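Local coordinates for BexL (Amycolatopsis orientalis, PDB 4XRW), which probably cyclises and aromatises a polyketide chain as a di-domain aromatase/cyclase of the type II pathway to BE-7585A, at residues Val208-Arg211 and Leu217-Leu220. Sequence-based numbering, arbitrary orientation.
Sequences VDLR and LQVL
A beta hairpin, strands 205-212 and 217-225, brings R211 against V219 in an antiparallel hydrogen-bonded pair. R211 N gives to V219 O at 2.9 Å. V219 N gives a second bond to R211 O at 2.8 Å. R211 O also takes a CA-H...O contact from Q218 CA. L210 and L220 form the next pair, a non-hydrogen-bonded one.

On the face of V208, L210, Q218 and L220 the methyl groups meet one another and the flank of Q218. L220 CD1 lies 3.6 Å from V208 CG1 and 4.0 Å from L210 CD1. In L210 a chi1 of 177° sets CG opposite the backbone N, which brings L210 CD1 within 3.8 Å of Q218 CB. The Q218 chain runs on extended past L210. Its amide is held elsewhere: OE1 accepts from R238, and NE2 bonds E212 and the backbone O of D193.

The hairpin belongs to the second helix-grip domain, where a seven-stranded antiparallel sheet curves round the long helix 299-326. Strand 205-212 is outermost in this sheet. Strand 217-225 is the inner partner and also pairs with strand 231-241.

On the other face R211 bends at chi2, and its CD comes 4.1 Å from V219 CB. The guanidinium then turns back along its own strand and grips D209 side-on in a salt bridge. R211 NE meets D209 OD1 from above the carboxylate plane, and R211 NH2 reaches D209 OD2 on its syn side, tilted out of that plane, at 3.0 Å. Two bonds to two oxygens should limit rotation of both groups. The side chains of D209 and R211 also touch R221.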
loop_
_atom_site.group_PDB
_atom_site.type_symbol
_atom_site.label_atom_id
_atom_site.label_comp_id
_atom_site.label_asym_id
_atom_site.label_seq_id
_atom_site.Cartn_x
_atom_site.Cartn_y
_atom_site.Cartn_z
ATOM N N VAL A 208 -5.887 21.229 5.245
ATOM C CA VAL A 208 -5.182 19.972 5.575
ATOM C C VAL A 208 -5.441 19.585 7.005
ATOM O O VAL A 208 -5.482 20.432 7.928
ATOM C CB VAL A 208 -3.642 20.085 5.329
ATOM C CG1 VAL A 208 -2.890 18.809 5.741
ATOM C CG2 VAL A 208 -3.379 20.375 3.878
ATOM N N ASP A 209 -5.619 18.274 7.195
ATOM C CA ASP A 209 -5.863 17.655 8.493
ATOM C C ASP A 209 -4.859 16.520 8.567
ATOM O O ASP A 209 -5.140 15.403 8.092
ATOM C CB ASP A 209 -7.345 17.221 8.581
ATOM C CG ASP A 209 -7.681 16.377 9.800
ATOM O OD1 ASP A 209 -6.873 16.303 10.754
ATOM O OD2 ASP A 209 -8.803 15.780 9.776
ATOM N N LEU A 210 -3.642 16.834 9.042
ATOM C CA LEU A 210 -2.543 15.872 9.133
ATOM C C LEU A 210 -2.422 15.300 10.542
ATOM O O LEU A 210 -2.174 16.028 11.498
ATOM C CB LEU A 210 -1.209 16.507 8.739
ATOM C CG LEU A 210 0.037 15.624 8.850
ATOM C CD1 LEU A 210 -0.045 14.429 7.933
ATOM C CD2 LEU A 210 1.296 16.402 8.553
ATOM N N ARG A 211 -2.598 13.989 10.667
ATOM C CA ARG A 211 -2.456 13.325 11.954
ATOM C C ARG A 211 -1.168 12.554 11.929
ATOM O O ARG A 211 -0.912 11.847 10.960
ATOM C CB ARG A 211 -3.620 12.397 12.237
ATOM C CG ARG A 211 -4.994 13.073 12.323
ATOM C CD ARG A 211 -5.903 12.526 11.258
ATOM N NE ARG A 211 -7.220 13.184 11.179
ATOM C CZ ARG A 211 -8.376 12.535 11.188
ATOM N NH1 ARG A 211 -8.399 11.196 11.265
ATOM N NH2 ARG A 211 -9.515 13.221 11.087
ATOM N N LEU A 217 4.701 8.084 10.636
ATOM C CA LEU A 217 3.477 7.447 10.182
ATOM C C LEU A 217 2.400 8.513 10.193
ATOM O O LEU A 217 2.064 9.035 11.249
ATOM C CB LEU A 217 3.119 6.265 11.082
ATOM C CG LEU A 217 1.963 5.378 10.643
ATOM C CD1 LEU A 217 2.063 4.919 9.228
ATOM C CD2 LEU A 217 1.917 4.134 11.579
ATOM N N GLN A 218 1.865 8.847 9.023
ATOM C CA GLN A 218 0.948 9.975 8.884
ATOM C C GLN A 218 -0.406 9.532 8.308
ATOM O O GLN A 218 -0.428 8.654 7.411
ATOM C CB GLN A 218 1.551 11.018 7.959
ATOM C CG GLN A 218 2.836 11.647 8.407
ATOM C CD GLN A 218 3.378 12.623 7.391
ATOM O OE1 GLN A 218 3.164 12.471 6.196
ATOM N NE2 GLN A 218 4.060 13.650 7.868
ATOM N N VAL A 219 -1.498 10.141 8.802
ATOM C CA VAL A 219 -2.791 10.043 8.176
ATOM C C VAL A 219 -3.055 11.439 7.626
ATOM O O VAL A 219 -3.204 12.399 8.372
ATOM C CB VAL A 219 -3.887 9.580 9.142
ATOM C CG1 VAL A 219 -5.215 9.530 8.419
ATOM C CG2 VAL A 219 -3.515 8.218 9.707
ATOM N N LEU A 220 -3.014 11.541 6.313
ATOM C CA LEU A 220 -3.109 12.849 5.644
ATOM C C LEU A 220 -4.472 12.960 5.028
ATOM O O LEU A 220 -4.811 12.224 4.118
ATOM C CB LEU A 220 -2.001 12.990 4.609
ATOM C CG LEU A 220 -2.045 14.232 3.732
ATOM C CD1 LEU A 220 -2.026 15.489 4.604
ATOM C CD2 LEU A 220 -0.831 14.160 2.791
#